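Transcriptional regulatory protein (Bradyrhizobium diazoefficiens, PDB 6G8H) is a flavonoid-responsive repressor of the TetR family that binds naringenin and probably regulates transcription by binding operator DNA through a helix-turn-helix motif. Local coordinates at residues Q85-F90 and S155-E160; E60-D65 and R93-F98. All coordinates share one frame; numbering follows the deposited sequence.

Contact 1: Q85-F90 and S155-E160. With CWE (R-naringenin), chain F.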
# COMPACT_ATOMS: atom_id res chain seq x y z
N GLN B 85 -15.59 -7.57 5.39
CA GLN B 85 -16.08 -7.16 4.06
C GLN B 85 -15.06 -6.23 3.42
O GLN B 85 -14.88 -6.31 2.19
CB GLN B 85 -17.50 -6.57 4.17
CG GLN B 85 -18.57 -7.62 4.51
CD GLN B 85 -18.58 -8.80 3.55
OE1 GLN B 85 -18.37 -9.94 3.97
NE2 GLN B 85 -18.77 -8.51 2.26
N TYR B 86 -14.39 -5.41 4.23
CA TYR B 86 -13.41 -4.39 3.76
C TYR B 86 -12.22 -5.10 3.11
O TYR B 86 -11.80 -4.69 2.01
CB TYR B 86 -12.94 -3.53 4.93
CG TYR B 86 -11.82 -2.58 4.61
CD1 TYR B 86 -11.97 -1.62 3.63
CD2 TYR B 86 -10.63 -2.60 5.30
CE1 TYR B 86 -10.96 -0.72 3.32
CE2 TYR B 86 -9.63 -1.67 5.04
CZ TYR B 86 -9.79 -0.72 4.04
OH TYR B 86 -8.80 0.19 3.72
N LEU B 87 -11.70 -6.13 3.77
CA LEU B 87 -10.56 -6.91 3.25
C LEU B 87 -10.99 -7.73 2.03
O LEU B 87 -10.14 -7.92 1.14
CB LEU B 87 -10.01 -7.82 4.35
CG LEU B 87 -9.36 -7.11 5.54
CD1 LEU B 87 -8.65 -8.13 6.39
CD2 LEU B 87 -8.37 -6.07 5.11
N HIS B 88 -12.22 -8.24 1.99
CA HIS B 88 -12.75 -9.02 0.84
C HIS B 88 -12.79 -8.07 -0.35
O HIS B 88 -12.35 -8.45 -1.42
CB HIS B 88 -14.07 -9.75 1.13
CG HIS B 88 -13.84 -11.06 1.82
ND1 HIS B 88 -13.41 -12.19 1.12
CD2 HIS B 88 -13.89 -11.43 3.13
CE1 HIS B 88 -13.23 -13.19 1.97
NE2 HIS B 88 -13.53 -12.75 3.21
N THR B 89 -13.23 -6.84 -0.18
CA THR B 89 -13.29 -5.86 -1.31
C THR B 89 -11.88 -5.60 -1.85
O THR B 89 -11.75 -5.47 -3.06
CB THR B 89 -14.01 -4.57 -0.93
OG1 THR B 89 -13.17 -3.79 -0.07
CG2 THR B 89 -15.36 -4.89 -0.30
N PHE B 90 -10.88 -5.54 -0.99
CA PHE B 90 -9.47 -5.35 -1.38
C PHE B 90 -8.98 -6.46 -2.28
O PHE B 90 -8.35 -6.18 -3.31
CB PHE B 90 -8.57 -5.40 -0.15
CG PHE B 90 -7.85 -4.11 -0.01
CD1 PHE B 90 -6.86 -3.78 -0.91
CD2 PHE B 90 -8.29 -3.17 0.88
CE1 PHE B 90 -6.29 -2.53 -0.88
CE2 PHE B 90 -7.71 -1.92 0.92
CZ PHE B 90 -6.70 -1.60 0.05
N SER B 155 -6.53 1.12 9.07
CA SER B 155 -5.06 0.97 8.95
C SER B 155 -4.60 -0.29 9.71
O SER B 155 -3.70 -0.98 9.20
CB SER B 155 -4.36 2.21 9.42
OG SER B 155 -4.61 3.26 8.49
N LEU B 156 -5.16 -0.56 10.89
CA LEU B 156 -4.72 -1.68 11.75
C LEU B 156 -5.04 -3.00 11.05
O LEU B 156 -4.15 -3.83 10.90
CB LEU B 156 -5.41 -1.58 13.11
CG LEU B 156 -4.82 -0.49 14.01
CD1 LEU B 156 -5.69 -0.33 15.25
CD2 LEU B 156 -3.36 -0.78 14.40
N VAL B 157 -6.25 -3.09 10.54
CA VAL B 157 -6.89 -4.30 9.97
C VAL B 157 -6.31 -4.58 8.58
O VAL B 157 -6.11 -5.75 8.23
CB VAL B 157 -8.41 -4.02 9.96
CG1 VAL B 157 -9.07 -4.32 8.64
CG2 VAL B 157 -9.09 -4.74 11.11
N ARG B 158 -6.02 -3.54 7.82
CA ARG B 158 -5.40 -3.60 6.47
C ARG B 158 -3.92 -3.97 6.59
O ARG B 158 -3.40 -4.73 5.74
CB ARG B 158 -5.57 -2.22 5.85
CG ARG B 158 -5.17 -2.12 4.39
CD ARG B 158 -5.55 -0.78 3.78
NE ARG B 158 -4.82 0.36 4.29
CZ ARG B 158 -5.40 1.40 4.91
NH1 ARG B 158 -6.71 1.46 5.06
NH2 ARG B 158 -4.69 2.40 5.35
N GLY B 159 -3.21 -3.40 7.57
CA GLY B 159 -1.76 -3.61 7.72
C GLY B 159 -1.03 -3.44 6.41
O GLY B 159 -1.23 -2.39 5.75
N GLU B 160 -0.27 -4.44 5.99
CA GLU B 160 0.65 -4.33 4.82
C GLU B 160 0.07 -5.01 3.57
O GLU B 160 0.79 -5.13 2.56
CB GLU B 160 1.99 -4.94 5.21
CG GLU B 160 3.08 -3.88 5.37
CD GLU B 160 4.34 -4.49 5.94
OE1 GLU B 160 4.29 -5.68 6.35
OE2 GLU B 160 5.36 -3.79 5.98
C1 CWE F . -2.59 1.00 -1.66
C2 CWE F . -3.94 0.91 -1.94
C3 CWE F . -4.91 1.29 -1.02
C4 CWE F . -4.52 1.74 0.23
C5 CWE F . -3.13 1.86 0.56
C6 CWE F . -2.20 1.49 -0.42
C7 CWE F . -2.61 2.27 1.88
C8 CWE F . -1.41 1.47 2.34
C9 CWE F . -0.68 0.76 1.18
O1 CWE F . -0.87 1.46 -0.10
O2 CWE F . -3.05 3.22 2.56
C10 CWE F . 0.77 0.49 1.48
C11 CWE F . 1.09 -0.16 2.67
C12 CWE F . 2.41 -0.43 3.00
C13 CWE F . 3.43 -0.03 2.15
C14 CWE F . 3.12 0.61 0.95
C15 CWE F . 1.79 0.87 0.62
O3 CWE F . 4.72 -0.30 2.50
O4 CWE F . -4.36 0.44 -3.15
O5 CWE F . -5.50 2.09 1.11
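Leu87 and Arg158 bring helix 75-91 and the C-terminal end of helix 146-158 together, their CA atoms 6.9 Å apart, just before Gly159 leaves helical geometry with a positive phi. In Tyr86, chi1 of 173° swings the ring out toward helix 146-158, bringing its edge, at CD2, to Val157 CG1 and the hydroxyl to Arg158. Arg158 NH1 donates to Tyr86 OH over 2.8 Å, a moderately bent bond with the hydroxyl tilted 16° out of the guanidinium plane, while ring and guanidinium stand 75° apart. Beside this polar pair, Leu87 CD2 rests on Val157 CG1 at 4.0 Å. Phe90 CE2 approaches Arg158 CD at 3.8 Å, and its ring edge meets the flavonoid, CZ lying 3.6 Å from C3 of R-naringenin. The ligand's O5 lies over one guanidinium face, and Arg158 NH2 makes a close contact of 3.3 Å with its O2. NH2 bonds weakly to Gly159 O of the second subunit. With a leucine at Arg158, Tyr86 OH and that Gly159 O would probably each lose a donor, and the ligand's O2 its polar neighbour. Buried throughout, these side chains form part of the inducer pocket in the all-helical ligand-binding domain of a TetR-family regulator.

Contact 2: E60-D65 and R93-F98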
# COMPACT_ATOMS: atom_id res chain seq x y z
N GLU B 60 -19.37 2.94 -6.30
CA GLU B 60 -20.78 2.94 -5.81
C GLU B 60 -21.17 1.50 -5.47
O GLU B 60 -21.89 1.27 -4.46
CB GLU B 60 -21.76 3.46 -6.85
CG GLU B 60 -21.97 4.97 -6.75
CD GLU B 60 -22.69 5.62 -7.93
OE1 GLU B 60 -22.94 4.92 -8.96
OE2 GLU B 60 -22.96 6.85 -7.84
N SER B 61 -20.67 0.57 -6.28
CA SER B 61 -20.90 -0.89 -6.24
C SER B 61 -20.20 -1.49 -5.03
O SER B 61 -20.87 -2.17 -4.26
CB SER B 61 -20.43 -1.50 -7.55
OG SER B 61 -20.36 -2.91 -7.45
N LEU B 62 -18.90 -1.26 -4.87
CA LEU B 62 -18.10 -1.71 -3.70
C LEU B 62 -18.77 -1.17 -2.43
O LEU B 62 -18.83 -1.92 -1.45
CB LEU B 62 -16.64 -1.25 -3.87
CG LEU B 62 -15.69 -1.38 -2.67
CD1 LEU B 62 -14.22 -1.40 -3.13
CD2 LEU B 62 -15.93 -0.27 -1.65
N GLN B 63 -19.31 0.04 -2.46
CA GLN B 63 -19.94 0.66 -1.27
C GLN B 63 -21.22 -0.11 -0.89
O GLN B 63 -21.55 -0.11 0.30
CB GLN B 63 -20.20 2.15 -1.51
CG GLN B 63 -18.95 3.02 -1.36
CD GLN B 63 -18.35 3.03 0.04
OE1 GLN B 63 -19.06 3.24 1.04
NE2 GLN B 63 -17.05 2.76 0.11
N ARG B 64 -21.88 -0.76 -1.83
CA ARG B 64 -23.17 -1.46 -1.57
C ARG B 64 -22.89 -2.83 -0.91
O ARG B 64 -23.71 -3.24 -0.09
CB ARG B 64 -24.00 -1.54 -2.85
CG ARG B 64 -24.83 -0.29 -3.10
CD ARG B 64 -25.75 -0.32 -4.32
NE ARG B 64 -25.25 -1.07 -5.47
CZ ARG B 64 -24.64 -0.56 -6.54
NH1 ARG B 64 -24.39 0.74 -6.64
NH2 ARG B 64 -24.25 -1.35 -7.52
N ASP B 65 -21.74 -3.46 -1.22
CA ASP B 65 -21.26 -4.74 -0.64
C ASP B 65 -20.74 -4.59 0.80
O ASP B 65 -20.12 -5.58 1.32
CB ASP B 65 -20.06 -5.28 -1.42
CG ASP B 65 -20.34 -5.64 -2.87
OD1 ASP B 65 -21.51 -5.41 -3.34
OD2 ASP B 65 -19.37 -6.13 -3.53
N ARG B 93 -11.48 -7.18 -5.76
CA ARG B 93 -12.01 -6.03 -6.56
C ARG B 93 -10.89 -5.10 -7.05
O ARG B 93 -9.70 -5.40 -6.86
CB ARG B 93 -13.02 -5.25 -5.74
CG ARG B 93 -14.37 -5.91 -5.52
CD ARG B 93 -15.24 -4.82 -4.92
NE ARG B 93 -16.70 -4.97 -4.97
CZ ARG B 93 -17.46 -4.88 -6.07
NH1 ARG B 93 -18.77 -4.97 -5.95
NH2 ARG B 93 -16.95 -4.75 -7.27
N LYS B 94 -11.28 -4.00 -7.67
CA LYS B 94 -10.39 -3.26 -8.60
C LYS B 94 -9.62 -2.16 -7.87
O LYS B 94 -8.81 -1.56 -8.56
CB LYS B 94 -11.16 -2.67 -9.81
CG LYS B 94 -12.22 -3.56 -10.45
CD LYS B 94 -11.85 -4.32 -11.72
CE LYS B 94 -13.07 -4.96 -12.34
NZ LYS B 94 -12.76 -6.23 -13.06
N ASP B 95 -9.82 -1.88 -6.57
CA ASP B 95 -9.10 -0.80 -5.84
C ASP B 95 -7.59 -0.74 -6.20
O ASP B 95 -7.09 0.33 -6.65
CB ASP B 95 -9.23 -0.92 -4.31
CG ASP B 95 -9.99 0.21 -3.59
OD1 ASP B 95 -11.11 0.56 -4.08
OD2 ASP B 95 -9.47 0.73 -2.51
N VAL B 96 -6.85 -1.82 -6.02
CA VAL B 96 -5.39 -1.86 -6.32
C VAL B 96 -5.13 -1.56 -7.81
O VAL B 96 -4.15 -0.83 -8.13
CB VAL B 96 -4.79 -3.20 -5.86
CG1 VAL B 96 -3.38 -3.46 -6.40
CG2 VAL B 96 -4.79 -3.22 -4.34
N ALA B 97 -5.92 -2.13 -8.70
CA ALA B 97 -5.79 -1.88 -10.15
C ALA B 97 -5.96 -0.37 -10.43
O ALA B 97 -5.13 0.20 -11.14
CB ALA B 97 -6.77 -2.73 -10.91
N PHE B 98 -7.00 0.25 -9.88
CA PHE B 98 -7.30 1.69 -10.06
C PHE B 98 -6.08 2.52 -9.64
O PHE B 98 -5.68 3.47 -10.34
CB PHE B 98 -8.53 2.10 -9.25
CG PHE B 98 -9.83 1.85 -9.97
CD1 PHE B 98 -10.10 2.46 -11.16
CD2 PHE B 98 -10.79 1.02 -9.44
CE1 PHE B 98 -11.27 2.20 -11.85
CE2 PHE B 98 -11.94 0.75 -10.14
CZ PHE B 98 -12.19 1.36 -11.34
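Arg93, in the turn between helices 75-91 and 95-103, stretches back to the C-terminal end of helix 47-64 and joins it chiefly through one guanidinium group. Arg93 CA lies 8.0 Å from Leu62 CA, and the arginine side chain, extended from CG to NE, spans the gap. The main acceptor is Asp65 OD2, which takes two N-H groups of the same arginine in a salt bridge: NH1 at 2.7 Å, with an N-H...O angle of 148°, and NE at 3.2 Å in a weaker bond. Both N-H groups converge on one carboxylate oxygen, a forked rather than side-by-side pairing. NH1 meets OD2 from above the carboxylate plane, which is turned 29° from the guanidinium. A second acceptor for Arg93 NH1 is Ser61 OG, 3.0 Å away, but the angle of 122° makes that bond weak. NH2 has a long, weak ion pair with Glu58 OE1, one helical turn before Leu62. Leu62 N and CA lie over one guanidinium face, while its side chain packs on the aliphatic part of Arg93, Leu62 CB 4.0 Å from Arg93 CD. Leu62 CD1 reaches Asp95 OD1 at 3.8 Å, a van der Waals contact. On another side of helix 47-64, Gln63 NE2 is satisfied by Thr124 OG1, and Gln63 O accepts from Arg127. The site is a partly exposed salt bridge tying the end of helix 47-64, which in TetR-family regulators connects the DNA-binding and ligand-binding domains, to the turn before helix 95-103.

Contacts 1 and 2 have centres 13 Å apart, and their segments alternate along the chain: 60-65, 85-90, 93-98, then 155-160. Helices 47-64, 75-91 and 95-103 follow one another, so the end of helix 75-91 used in contact 1 leads directly into the turn that holds Arg93 of contact 2. The two also touch: Thr89 CB packs on Leu62 CD1 at 3.9 Å, and Phe90 CE1 on Val96 CG2 at 3.8 Å. Phe90 and Val96 both line the naringenin pocket, one from each contact. Contact 1 is buried near the subunit interface, whereas contact 2 is a surface contact at the end of helix 47-64. As in TetR-family induction generally, these linked helices offer a possible route from the pocket to the DNA-binding domain.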